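Local coordinates for protein beta-L-arabinobiosidase (Bacteroides thetaiotaomicron, PDB 5MQR) that probably hydrolyses glycosidic linkages of complex plant pectin as a gut-bacterial beta-L-arabinobiosidase with sialidase-like domains, at residues A[153-158]-A[163-168]; A[239-244]-A[374-379]; A[612-617]-A[654-659]; A[618-623]-A[1084-1089]. One frame throughout, in Å; residues are numbered along the deposited sequence.

Interaction 1 of 4, residues A[153-158]-A[163-168]; sequences VGFYVS and LITMGN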
loop_
_atom_site.group_PDB
_atom_site.type_symbol
_atom_site.label_atom_id
_atom_site.label_comp_id
_atom_site.label_asym_id
_atom_site.label_seq_id
_atom_site.Cartn_x
_atom_site.Cartn_y
_atom_site.Cartn_z
ATOM N N VAL A 153 32.779 13.125 4.357
ATOM C CA VAL A 153 31.949 14.039 3.582
ATOM C C VAL A 153 32.727 14.387 2.325
ATOM O O VAL A 153 33.923 14.659 2.395
ATOM C CB VAL A 153 31.568 15.351 4.353
ATOM C CG1 VAL A 153 32.779 16.097 4.904
ATOM C CG2 VAL A 153 30.743 16.290 3.464
ATOM N N GLY A 154 32.021 14.372 1.193
ATOM C CA GLY A 154 32.601 14.486 -0.129
ATOM C C GLY A 154 32.162 15.629 -1.027
ATOM O O GLY A 154 32.891 15.945 -1.963
ATOM N N PHE A 155 31.027 16.265 -0.732
ATOM C CA PHE A 155 30.351 17.130 -1.672
ATOM C C PHE A 155 29.607 18.256 -0.978
ATOM O O PHE A 155 28.993 18.026 0.059
ATOM C CB PHE A 155 29.310 16.348 -2.479
ATOM C CG PHE A 155 29.876 15.371 -3.468
ATOM C CD1 PHE A 155 30.608 15.806 -4.545
ATOM C CD2 PHE A 155 29.603 14.026 -3.358
ATOM C CE1 PHE A 155 31.095 14.905 -5.484
ATOM C CE2 PHE A 155 30.090 13.124 -4.284
ATOM C CZ PHE A 155 30.843 13.565 -5.350
ATOM N N TYR A 156 29.613 19.445 -1.585
ATOM C CA TYR A 156 28.752 20.576 -1.183
ATOM C C TYR A 156 28.244 21.308 -2.426
ATOM O O TYR A 156 29.039 21.699 -3.288
ATOM C CB TYR A 156 29.537 21.571 -0.309
ATOM C CG TYR A 156 28.775 22.837 0.021
ATOM C CD1 TYR A 156 27.629 22.775 0.799
ATOM C CD2 TYR A 156 29.206 24.085 -0.419
ATOM C CE1 TYR A 156 26.906 23.900 1.115
ATOM C CE2 TYR A 156 28.497 25.227 -0.104
ATOM C CZ TYR A 156 27.339 25.135 0.661
ATOM O OH TYR A 156 26.585 26.244 1.022
ATOM N N VAL A 157 26.944 21.542 -2.507
ATOM C CA VAL A 157 26.375 22.412 -3.535
ATOM C C VAL A 157 26.142 23.783 -2.906
ATOM O O VAL A 157 25.362 23.921 -1.955
ATOM C CB VAL A 157 25.039 21.862 -4.101
ATOM C CG1 VAL A 157 24.434 22.851 -5.118
ATOM C CG2 VAL A 157 25.260 20.504 -4.731
ATOM N N SER A 158 26.804 24.794 -3.454
ATOM C CA SER A 158 26.769 26.135 -2.890
ATOM C C SER A 158 25.453 26.860 -3.177
ATOM O O SER A 158 24.593 26.382 -3.937
ATOM C CB SER A 158 27.943 26.950 -3.405
ATOM O OG SER A 158 27.682 27.441 -4.703
ATOM N N LEU A 163 29.257 23.166 -7.583
ATOM C CA LEU A 163 29.483 21.876 -6.954
ATOM C C LEU A 163 30.904 21.848 -6.471
ATOM O O LEU A 163 31.804 21.962 -7.271
ATOM C CB LEU A 163 29.223 20.713 -7.918
ATOM C CG LEU A 163 29.430 19.296 -7.336
ATOM C CD1 LEU A 163 28.587 19.025 -6.096
ATOM C CD2 LEU A 163 29.106 18.246 -8.385
ATOM N N ILE A 164 31.097 21.700 -5.161
ATOM C CA ILE A 164 32.430 21.532 -4.579
ATOM C C ILE A 164 32.566 20.083 -4.116
ATOM O O ILE A 164 31.638 19.526 -3.503
ATOM C CB ILE A 164 32.680 22.494 -3.394
ATOM C CG1 ILE A 164 32.278 23.940 -3.738
ATOM C CG2 ILE A 164 34.142 22.456 -2.949
ATOM C CD1 ILE A 164 32.962 24.553 -4.929
ATOM N N THR A 165 33.698 19.460 -4.429
ATOM C CA THR A 165 34.017 18.145 -3.874
ATOM C C THR A 165 35.228 18.307 -2.960
ATOM O O THR A 165 36.039 19.212 -3.156
ATOM C CB THR A 165 34.207 17.064 -4.962
ATOM O OG1 THR A 165 34.326 15.767 -4.357
ATOM C CG2 THR A 165 35.422 17.354 -5.832
HETATM N N MSE A 166 35.315 17.465 -1.927
HETATM C CA MSE A 166 36.347 17.637 -0.891
HETATM C C MSE A 166 36.849 16.312 -0.393
HETATM O O MSE A 166 36.155 15.293 -0.445
HETATM C CB MSE A 166 35.869 18.485 0.297
HETATM C CG MSE A 166 34.588 17.942 0.941
HETATM SE SE MSE A 166 33.840 19.159 2.321
HETATM C CE MSE A 166 32.160 19.607 1.413
ATOM N N GLY A 167 38.090 16.330 0.072
ATOM C CA GLY A 167 38.678 15.189 0.711
ATOM C C GLY A 167 39.779 15.609 1.643
ATOM O O GLY A 167 40.122 16.794 1.717
ATOM N N ASN A 168 40.335 14.643 2.355
ATOM C CA ASN A 168 41.298 14.934 3.406
ATOM C C ASN A 168 42.489 13.980 3.357
ATOM O O ASN A 168 42.331 12.803 3.049
ATOM C CB ASN A 168 40.565 14.841 4.733
ATOM C CG ASN A 168 41.486 14.968 5.917
ATOM O OD1 ASN A 168 41.737 16.070 6.389
ATOM N ND2 ASN A 168 41.981 13.835 6.418
#

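Interaction 2 of 4, residues A[239-244]-A[374-379]; sequences PLYMMQ and GIQEGN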
loop_
_atom_site.group_PDB
_atom_site.type_symbol
_atom_site.label_atom_id
_atom_site.label_comp_id
_atom_site.label_asym_id
_atom_site.label_seq_id
_atom_site.Cartn_x
_atom_site.Cartn_y
_atom_site.Cartn_z
ATOM N N PRO A 239 27.663 24.511 10.242
ATOM C CA PRO A 239 27.985 23.551 11.307
ATOM C C PRO A 239 27.691 22.106 10.968
ATOM O O PRO A 239 28.403 21.242 11.453
ATOM C CB PRO A 239 27.107 24.006 12.477
ATOM C CG PRO A 239 25.963 24.720 11.825
ATOM C CD PRO A 239 26.575 25.426 10.646
ATOM N N LEU A 240 26.699 21.849 10.119
ATOM C CA LEU A 240 26.423 20.492 9.656
ATOM C C LEU A 240 27.607 19.859 8.897
ATOM O O LEU A 240 27.785 18.642 8.927
ATOM C CB LEU A 240 25.167 20.436 8.788
ATOM C CG LEU A 240 23.875 20.919 9.443
ATOM C CD1 LEU A 240 22.741 20.684 8.473
ATOM C CD2 LEU A 240 23.614 20.213 10.768
ATOM N N TYR A 241 28.389 20.687 8.216
ATOM C CA TYR A 241 29.602 20.237 7.551
ATOM C C TYR A 241 30.772 20.110 8.534
ATOM O O TYR A 241 31.561 19.174 8.418
ATOM C CB TYR A 241 29.928 21.134 6.331
ATOM C CG TYR A 241 29.058 20.751 5.154
ATOM C CD1 TYR A 241 27.700 21.092 5.112
ATOM C CD2 TYR A 241 29.564 19.966 4.127
ATOM C CE1 TYR A 241 26.894 20.702 4.043
ATOM C CE2 TYR A 241 28.779 19.572 3.064
ATOM C CZ TYR A 241 27.445 19.937 3.020
ATOM O OH TYR A 241 26.684 19.502 1.950
HETATM N N MSE A 242 30.867 20.996 9.527
HETATM C CA MSE A 242 31.940 20.878 10.545
HETATM C C MSE A 242 31.771 19.616 11.387
HETATM O O MSE A 242 32.766 18.963 11.732
HETATM C CB MSE A 242 32.044 22.118 11.414
HETATM C CG MSE A 242 32.309 23.393 10.626
HETATM SE SE MSE A 242 33.973 23.261 9.616
HETATM C CE MSE A 242 33.247 22.685 7.881
HETATM N N MSE A 243 30.526 19.210 11.644
HETATM C CA MSE A 243 30.239 17.945 12.327
HETATM C C MSE A 243 30.780 16.734 11.614
HETATM O O MSE A 243 30.983 15.687 12.236
HETATM C CB MSE A 243 28.741 17.718 12.486
HETATM C CG MSE A 243 28.084 18.708 13.446
HETATM SE SE MSE A 243 28.772 18.561 15.285
HETATM C CE MSE A 243 27.722 16.947 15.717
ATOM N N GLN A 244 31.007 16.853 10.306
ATOM C CA GLN A 244 31.514 15.750 9.491
ATOM C C GLN A 244 32.998 15.843 9.238
ATOM O O GLN A 244 33.519 15.106 8.421
ATOM C CB GLN A 244 30.758 15.690 8.162
ATOM C CG GLN A 244 29.257 15.530 8.332
ATOM C CD GLN A 244 28.512 15.543 7.012
ATOM O OE1 GLN A 244 28.627 14.608 6.212
ATOM N NE2 GLN A 244 27.756 16.619 6.766
ATOM N N GLY A 374 24.224 8.452 1.366
ATOM C CA GLY A 374 23.319 8.967 0.351
ATOM C C GLY A 374 23.641 10.439 0.159
ATOM O O GLY A 374 24.724 10.903 0.521
ATOM N N ILE A 375 22.672 11.173 -0.364
ATOM C CA ILE A 375 22.844 12.559 -0.696
ATOM C C ILE A 375 22.391 13.432 0.476
ATOM O O ILE A 375 21.255 13.316 0.941
ATOM C CB ILE A 375 22.017 12.898 -1.960
ATOM C CG1 ILE A 375 22.482 12.000 -3.129
ATOM C CG2 ILE A 375 22.074 14.405 -2.293
ATOM C CD1 ILE A 375 21.503 11.917 -4.277
ATOM N N GLN A 376 23.295 14.293 0.947
ATOM C CA GLN A 376 22.964 15.263 1.960
ATOM C C GLN A 376 21.856 16.213 1.520
ATOM O O GLN A 376 21.695 16.492 0.324
ATOM C CB GLN A 376 24.172 16.128 2.289
ATOM C CG GLN A 376 25.188 15.421 3.136
ATOM C CD GLN A 376 26.208 16.383 3.649
ATOM O OE1 GLN A 376 25.959 17.104 4.591
ATOM N NE2 GLN A 376 27.352 16.404 3.031
ATOM N N GLU A 377 21.111 16.717 2.488
ATOM C CA GLU A 377 20.098 17.726 2.208
ATOM C C GLU A 377 20.771 18.949 1.616
ATOM O O GLU A 377 21.755 19.456 2.184
ATOM C CB GLU A 377 19.357 18.138 3.493
ATOM C CG GLU A 377 18.530 17.013 4.068
ATOM C CD GLU A 377 17.700 17.393 5.272
ATOM O OE1 GLU A 377 17.927 18.482 5.878
ATOM O OE2 GLU A 377 16.827 16.564 5.605
ATOM N N GLY A 378 20.233 19.420 0.498
ATOM C CA GLY A 378 20.791 20.557 -0.225
ATOM C C GLY A 378 21.755 20.181 -1.346
ATOM O O GLY A 378 22.097 21.048 -2.162
ATOM N N ASN A 379 22.172 18.908 -1.413
ATOM C CA ASN A 379 23.082 18.451 -2.452
ATOM C C ASN A 379 22.389 17.680 -3.572
ATOM O O ASN A 379 23.018 16.853 -4.215
ATOM C CB ASN A 379 24.209 17.610 -1.828
ATOM C CG ASN A 379 25.225 18.455 -1.074
ATOM O OD1 ASN A 379 25.208 19.676 -1.127
ATOM N ND2 ASN A 379 26.115 17.785 -0.355
HETATM O O HOH W 1 24.326 20.668 1.819
#

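Interaction 3 of 4, residues A[612-617]-A[654-659]; sequences TDKDAS and MEENIP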
loop_
_atom_site.group_PDB
_atom_site.type_symbol
_atom_site.label_atom_id
_atom_site.label_comp_id
_atom_site.label_asym_id
_atom_site.label_seq_id
_atom_site.Cartn_x
_atom_site.Cartn_y
_atom_site.Cartn_z
ATOM N N THR A 612 -5.537 -18.731 -7.153
ATOM C CA THR A 612 -6.938 -19.096 -6.909
ATOM C C THR A 612 -7.331 -18.976 -5.422
ATOM O O THR A 612 -8.404 -19.446 -5.051
ATOM C CB THR A 612 -7.252 -20.523 -7.422
ATOM O OG1 THR A 612 -6.296 -21.438 -6.887
ATOM C CG2 THR A 612 -7.220 -20.568 -8.968
ATOM N N ASP A 613 -6.490 -18.353 -4.583
ATOM C CA ASP A 613 -6.828 -18.127 -3.191
ATOM C C ASP A 613 -8.151 -17.355 -3.171
ATOM O O ASP A 613 -8.371 -16.450 -3.997
ATOM C CB ASP A 613 -5.767 -17.300 -2.432
ATOM C CG ASP A 613 -4.440 -18.050 -2.198
ATOM O OD1 ASP A 613 -4.326 -19.245 -2.517
ATOM O OD2 ASP A 613 -3.478 -17.415 -1.701
ATOM N N LYS A 614 -9.011 -17.697 -2.224
ATOM C CA LYS A 614 -10.326 -17.076 -2.120
ATOM C C LYS A 614 -10.288 -15.549 -2.014
ATOM O O LYS A 614 -11.121 -14.877 -2.597
ATOM C CB LYS A 614 -11.119 -17.733 -0.990
ATOM C CG LYS A 614 -11.591 -19.107 -1.422
ATOM C CD LYS A 614 -12.019 -20.012 -0.282
ATOM C CE LYS A 614 -12.400 -21.390 -0.853
ATOM N NZ LYS A 614 -13.127 -22.210 0.160
ATOM N N ASP A 615 -9.281 -15.011 -1.339
ATOM C CA ASP A 615 -9.103 -13.570 -1.236
ATOM C C ASP A 615 -7.974 -13.007 -2.096
ATOM O O ASP A 615 -7.491 -11.891 -1.838
ATOM C CB ASP A 615 -8.949 -13.148 0.238
ATOM C CG ASP A 615 -7.672 -13.633 0.887
ATOM O OD1 ASP A 615 -6.945 -14.467 0.318
ATOM O OD2 ASP A 615 -7.425 -13.178 2.035
ATOM N N ALA A 616 -7.577 -13.742 -3.141
ATOM C CA ALA A 616 -6.567 -13.235 -4.117
ATOM C C ALA A 616 -7.002 -11.962 -4.866
ATOM O O ALA A 616 -6.190 -11.267 -5.462
ATOM C CB ALA A 616 -6.257 -14.315 -5.154
ATOM N N SER A 617 -8.303 -11.721 -4.908
ATOM C CA SER A 617 -8.867 -10.535 -5.537
ATOM C C SER A 617 -8.691 -9.251 -4.661
ATOM O O SER A 617 -8.900 -8.120 -5.155
ATOM C CB SER A 617 -10.352 -10.826 -5.839
ATOM O OG SER A 617 -10.971 -11.548 -4.741
HETATM N N MSE A 654 -17.896 -16.027 4.179
HETATM C CA MSE A 654 -17.510 -14.600 4.197
HETATM C C MSE A 654 -16.277 -14.382 3.354
HETATM O O MSE A 654 -16.233 -13.467 2.532
HETATM C CB MSE A 654 -17.290 -14.078 5.628
HETATM C CG MSE A 654 -18.624 -13.835 6.331
HETATM SE SE MSE A 654 -18.419 -13.806 8.289
HETATM C CE MSE A 654 -17.645 -12.006 8.394
ATOM N N GLU A 655 -15.269 -15.230 3.537
ATOM C CA GLU A 655 -14.036 -15.123 2.778
ATOM C C GLU A 655 -14.278 -15.141 1.249
ATOM O O GLU A 655 -13.636 -14.401 0.520
ATOM C CB GLU A 655 -13.053 -16.226 3.191
ATOM C CG GLU A 655 -11.685 -16.062 2.560
ATOM C CD GLU A 655 -10.659 -17.140 2.935
ATOM O OE1 GLU A 655 -10.992 -18.222 3.476
ATOM O OE2 GLU A 655 -9.486 -16.886 2.637
ATOM N N GLU A 656 -15.215 -15.963 0.788
ATOM C CA GLU A 656 -15.618 -16.030 -0.639
ATOM C C GLU A 656 -16.417 -14.822 -1.111
ATOM O O GLU A 656 -16.335 -14.476 -2.272
ATOM C CB GLU A 656 -16.496 -17.274 -0.923
ATOM C CG GLU A 656 -15.734 -18.568 -1.106
ATOM C CD GLU A 656 -16.566 -19.851 -0.897
ATOM O OE1 GLU A 656 -17.826 -19.813 -0.981
ATOM O OE2 GLU A 656 -15.941 -20.919 -0.629
ATOM N N ASN A 657 -17.209 -14.213 -0.232
ATOM C CA ASN A 657 -18.225 -13.256 -0.652
ATOM C C ASN A 657 -18.060 -11.819 -0.253
ATOM O O ASN A 657 -18.557 -10.968 -0.962
ATOM C CB ASN A 657 -19.583 -13.758 -0.211
ATOM C CG ASN A 657 -20.043 -14.896 -1.062
ATOM O OD1 ASN A 657 -20.501 -14.675 -2.180
ATOM N ND2 ASN A 657 -19.848 -16.127 -0.582
ATOM N N ILE A 658 -17.389 -11.513 0.855
ATOM C CA ILE A 658 -17.446 -10.143 1.332
ATOM C C ILE A 658 -16.309 -9.242 0.885
ATOM O O ILE A 658 -15.151 -9.663 0.871
ATOM C CB ILE A 658 -17.686 -10.048 2.843
ATOM C CG1 ILE A 658 -16.536 -10.568 3.693
ATOM C CG2 ILE A 658 -18.976 -10.769 3.206
ATOM C CD1 ILE A 658 -16.573 -9.978 5.087
ATOM N N PRO A 659 -16.637 -7.984 0.512
ATOM C CA PRO A 659 -15.568 -7.006 0.482
ATOM C C PRO A 659 -14.964 -6.888 1.873
ATOM O O PRO A 659 -15.645 -7.157 2.885
ATOM C CB PRO A 659 -16.273 -5.703 0.046
ATOM C CG PRO A 659 -17.508 -6.164 -0.659
ATOM C CD PRO A 659 -17.918 -7.396 0.085
HETATM O O HOH W 2 -13.112 -13.119 -1.923
HETATM O O HOH W 3 -7.431 -17.090 1.080
#

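Interaction 4 of 4, residues A[618-623]-A[1084-1089]; sequences SAFLKY and RIFVNG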
loop_
_atom_site.group_PDB
_atom_site.type_symbol
_atom_site.label_atom_id
_atom_site.label_comp_id
_atom_site.label_asym_id
_atom_site.label_seq_id
_atom_site.Cartn_x
_atom_site.Cartn_y
_atom_site.Cartn_z
ATOM N N SER A 618 -8.327 -9.429 -3.384
ATOM C CA SER A 618 -8.052 -8.342 -2.446
ATOM C C SER A 618 -6.598 -7.900 -2.559
ATOM O O SER A 618 -5.711 -8.694 -2.415
ATOM C CB SER A 618 -8.326 -8.796 -1.015
ATOM O OG SER A 618 -8.410 -7.687 -0.117
ATOM N N ALA A 619 -6.360 -6.618 -2.793
ATOM C CA ALA A 619 -5.018 -6.121 -3.103
ATOM C C ALA A 619 -4.134 -5.836 -1.874
ATOM O O ALA A 619 -2.931 -6.011 -1.952
ATOM C CB ALA A 619 -5.133 -4.867 -3.978
ATOM N N PHE A 620 -4.726 -5.342 -0.788
ATOM C CA PHE A 620 -4.011 -4.979 0.437
ATOM C C PHE A 620 -4.506 -5.796 1.631
ATOM O O PHE A 620 -3.693 -6.392 2.353
ATOM C CB PHE A 620 -4.131 -3.477 0.706
ATOM C CG PHE A 620 -3.456 -2.635 -0.326
ATOM C CD1 PHE A 620 -4.051 -2.433 -1.583
ATOM C CD2 PHE A 620 -2.206 -2.078 -0.082
ATOM C CE1 PHE A 620 -3.425 -1.682 -2.563
ATOM C CE2 PHE A 620 -1.572 -1.330 -1.061
ATOM C CZ PHE A 620 -2.184 -1.143 -2.305
ATOM N N LEU A 621 -5.819 -5.881 1.837
ATOM C CA LEU A 621 -6.351 -6.620 2.985
ATOM C C LEU A 621 -6.472 -8.109 2.696
ATOM O O LEU A 621 -6.711 -8.513 1.551
ATOM C CB LEU A 621 -7.732 -6.062 3.382
ATOM C CG LEU A 621 -7.777 -4.549 3.666
ATOM C CD1 LEU A 621 -9.180 -4.122 4.071
ATOM C CD2 LEU A 621 -6.757 -4.129 4.723
ATOM N N LYS A 622 -6.314 -8.913 3.748
ATOM C CA LYS A 622 -6.448 -10.353 3.661
ATOM C C LYS A 622 -7.437 -10.861 4.697
ATOM O O LYS A 622 -7.460 -10.402 5.845
ATOM C CB LYS A 622 -5.082 -11.024 3.852
ATOM C CG LYS A 622 -4.034 -10.667 2.768
ATOM C CD LYS A 622 -4.404 -11.232 1.397
ATOM C CE LYS A 622 -4.028 -10.310 0.218
ATOM N NZ LYS A 622 -4.369 -10.970 -1.106
ATOM N N TYR A 623 -8.262 -11.819 4.278
ATOM C CA TYR A 623 -9.321 -12.316 5.120
ATOM C C TYR A 623 -8.772 -12.907 6.413
ATOM O O TYR A 623 -9.381 -12.720 7.460
ATOM C CB TYR A 623 -10.229 -13.325 4.391
ATOM C CG TYR A 623 -11.334 -13.777 5.314
ATOM C CD1 TYR A 623 -12.380 -12.920 5.614
ATOM C CD2 TYR A 623 -11.272 -15.015 5.985
ATOM C CE1 TYR A 623 -13.357 -13.277 6.533
ATOM C CE2 TYR A 623 -12.275 -15.389 6.891
ATOM C CZ TYR A 623 -13.313 -14.501 7.152
ATOM O OH TYR A 623 -14.306 -14.777 8.062
ATOM N N ARG A 1084 -6.637 6.787 -2.384
ATOM C CA ARG A 1084 -6.296 6.078 -3.617
ATOM C C ARG A 1084 -7.316 5.031 -3.963
ATOM O O ARG A 1084 -7.894 4.404 -3.086
ATOM C CB ARG A 1084 -4.938 5.401 -3.488
ATOM C CG ARG A 1084 -3.808 6.378 -3.635
ATOM C CD ARG A 1084 -2.436 5.766 -3.348
ATOM N NE ARG A 1084 -1.549 6.843 -2.914
ATOM C CZ ARG A 1084 -0.735 7.528 -3.700
ATOM N NH1 ARG A 1084 -0.602 7.206 -4.972
ATOM N NH2 ARG A 1084 -0.020 8.519 -3.194
ATOM N N ILE A 1085 -7.507 4.852 -5.256
ATOM C CA ILE A 1085 -8.378 3.832 -5.812
ATOM C C ILE A 1085 -7.506 2.879 -6.610
ATOM O O ILE A 1085 -6.689 3.334 -7.414
ATOM C CB ILE A 1085 -9.395 4.429 -6.781
ATOM C CG1 ILE A 1085 -10.310 5.390 -6.021
ATOM C CG2 ILE A 1085 -10.209 3.324 -7.478
ATOM C CD1 ILE A 1085 -11.167 6.252 -6.925
ATOM N N PHE A 1086 -7.700 1.575 -6.401
ATOM C CA PHE A 1086 -7.031 0.569 -7.202
ATOM C C PHE A 1086 -8.072 -0.257 -7.949
ATOM O O PHE A 1086 -9.141 -0.545 -7.429
ATOM C CB PHE A 1086 -6.128 -0.337 -6.349
ATOM C CG PHE A 1086 -4.977 0.385 -5.683
ATOM C CD1 PHE A 1086 -5.187 1.182 -4.561
ATOM C CD2 PHE A 1086 -3.662 0.237 -6.156
ATOM C CE1 PHE A 1086 -4.130 1.852 -3.938
ATOM C CE2 PHE A 1086 -2.597 0.911 -5.546
ATOM C CZ PHE A 1086 -2.831 1.714 -4.423
ATOM N N VAL A 1087 -7.718 -0.624 -9.178
ATOM C CA VAL A 1087 -8.460 -1.567 -10.004
ATOM C C VAL A 1087 -7.543 -2.771 -10.249
ATOM O O VAL A 1087 -6.466 -2.611 -10.827
ATOM C CB VAL A 1087 -8.843 -0.914 -11.343
ATOM C CG1 VAL A 1087 -9.563 -1.900 -12.267
ATOM C CG2 VAL A 1087 -9.675 0.326 -11.075
ATOM N N ASN A 1088 -7.965 -3.956 -9.815
ATOM C CA ASN A 1088 -7.153 -5.181 -9.882
ATOM C C ASN A 1088 -5.723 -4.940 -9.432
ATOM O O ASN A 1088 -4.765 -5.366 -10.075
ATOM C CB ASN A 1088 -7.209 -5.772 -11.285
ATOM C CG ASN A 1088 -8.636 -6.093 -11.712
ATOM O OD1 ASN A 1088 -9.543 -6.199 -10.889
ATOM N ND2 ASN A 1088 -8.843 -6.225 -13.000
ATOM N N GLY A 1089 -5.606 -4.231 -8.314
ATOM C CA GLY A 1089 -4.327 -3.917 -7.704
ATOM C C GLY A 1089 -3.447 -2.898 -8.383
ATOM O O GLY A 1089 -2.311 -2.724 -7.964
#

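Interaction 1 of 4, residues A[153-158]-A[163-168]
Gly-154 O takes two donors from strand 163-168: Met-166 N at 2.9 Å and the hydroxyl OG1 of Thr-165 at 2.8 Å. The hydroxyl comes nearly straight on to the carbonyl (C=O...donor angle 160°), while the amide arrives from well above its plane. Thr-165 OG1 reaches this oxygen by standing opposite the backbone N (chi1 -172°), and it has a second, weak bond with Gln-90 NE2, which also donates to Met-166 O. Further on, Tyr-156 and Ile-164 form a hydrogen-bonded antiparallel pair, with Tyr-156 N on Ile-164 O and Ile-164 N on Tyr-156 O, both at 2.8 Å. Phe-155 lies alongside Thr-165, its ring atom CE1 3.5 Å from Thr-165 OG1. A valine in place of Thr-165 would probably leave Gly-154 O with Met-166 N alone of its two donors, and cost Gln-90 a weak bond. On the other face, Met-166, a selenomethionine, bends back so that its CE meets Tyr-156 CB at 3.7 Å; the phenol OH of Tyr-156 is bound by Glu-234. The hairpin supplies the first two strands of a four-stranded antiparallel sheet, consistent with a blade of the N-terminal beta propeller.

Interaction 2 of 4, residues A[239-244]-A[374-379]
Gln-376 OE1 lies over one face of the Tyr-241 ring, toward its CZ end, the amide and ring planes 36° apart, and Gln-376 NE2 reaches past the rim, 3.5 Å from Tyr-241 CE2. Gln-376 OE1 accepts a hydrogen bond of 2.9 Å from Gln-244 NE2, which comes from above the plane of the acceptor amide. A bound calcium ion lies about 3 Å from the Gln-376 side chain. At the ring edge Asn-379 ND2 donates to Tyr-241 OH at 2.9 Å, a bent bond with 132° at the hydrogen. Water 1, in the plane of the ring, sits 2.6 Å from Tyr-241 OH and within hydrogen-bonding reach of Glu-377 O and Asn-379 OD1. These acceptors are presented by a type II beta turn from Gln-376 to Asn-379, with Gly-378 at its third position, in the BNR repeat-like part of the chain; the short helix 239-242 belongs to the N-terminal beta-propeller region. In the second shell, Gln-244 NE2 makes a nearly straight bond of 3.0 Å to Leu-240 O, and Arg-373 binds Gln-244 OE1, fixing that amide's rotation. Asn-379 OD1 is held by the backbone N of Val-157, while the ring of Tyr-156 meets that of Tyr-241 edge-to-face.

Interaction 3 of 4, residues A[612-617]-A[654-659]
The carboxylates of Asp-615 and Glu-655 stand at right angles to each other, Asp-615 CG coming within 4.1 Å of Glu-655 OE2, and one face of the Glu-655 group is covered by Lys-614, whose CB lies 4.0 Å from Glu-655 CD. Water 3 donates to both Asp-615 OD1 and Glu-655 OE2, which probably eases the closeness of the two negative groups. Asp-615 is turned to this position by a chi1 of 68°, its CG between the backbone N and the carbonyl carbon, and its OD2 is occupied by Tyr-623 N. The third carboxylate, of Glu-656, uses the anti lone pair of OE2 for a salt bridge of 3.2 Å with Lys-614 NZ. Lys-614 and Glu-656 run side by side, both extended beyond CG, so that their aliphatic parts touch as well, with Lys-614 CD 4.1 Å from Glu-656 CG. Here a type I beta turn, Asp-613 to Ala-616, rests against the last turn of helix 647-657; Lys-614 and Asp-615 are its two central residues, and Ile-658 is the first to leave helical angles. Water 2 donates to Lys-614 O at 2.7 Å and to Glu-655 O at 2.8 Å, bridging the two backbones. The ammonium group of Lys-614 has a second acidic partner, Glu-652, one helical turn before Glu-656.

Interaction 4 of 4, residues A[618-623]-A[1084-1089]
Ala-619 and Gly-1089 bring the two backbones nearest, CA to CA 5.1 Å, where an irregular loop passes the turn that follows strand 1084-1087, whose Asn-1088 and Gly-1089 both have positive phi, consistent with a type I' turn closing the hairpin of strands 1082-1087 and 1090-1095. Against this turn the methyl of Ala-619 points inward, its CB 3.9 Å from Gly-1089 CA. The main side-chain contact is a T-shaped pair in which the edge of Phe-620 is directed at the face of Phe-1086, with ring planes at 59° and centroids 4.9 Å apart. Phe-620 CE1 hovers over the middle of the Phe-1086 ring, 3.7 Å above its plane, while Phe-620 CZ approaches Phe-1086 CZ at 3.6 Å. With CG anti to the carbonyl carbon (chi1 -65°), Phe-620 sends its CE1-CZ edge across to Phe-1086, the side chains crossing at about a right angle. Trimming Phe-1086 to an alanine would probably take away the face on which the Phe-620 edge rests and open a gap beside Cys-1079, which touches both rings. The loop is held by Asp-1057, whose carboxylate receives the backbone N of Ala-619, Phe-620 and Leu-621. Within the loop, Lys-622 NZ bonds to Ser-618 O at 2.9 Å, and Ser-618 OG donates to Leu-621 O. The contact lays the linker between strand 600-610 and helix 627-636 on the five-stranded antiparallel sheet built mostly from the part of the chain that resembles the C-terminal domain of glycosyl hydrolase family 65.

Overall arrangement
From the N terminus, interaction 1 closes first, a hairpin with four residues between its segments. Interaction 2 follows in series and closes a much longer loop, joining helix 239-242 to a turn about 130 residues on; its centre is about 9 Å from that of interaction 1, and Asn-379 and Tyr-241 touch the hairpin directly. The other pair lies far off, the centres of interactions 1 and 3 about 55 Å apart. Segments 612-617 and 618-623 are consecutive, and interactions 3 and 4 cross: the first reaches helix 647-657, the second strand 1082-1087 near the C terminus. Asp-615 and Tyr-623 link them, tying one loop to both helix and C-terminal sheet.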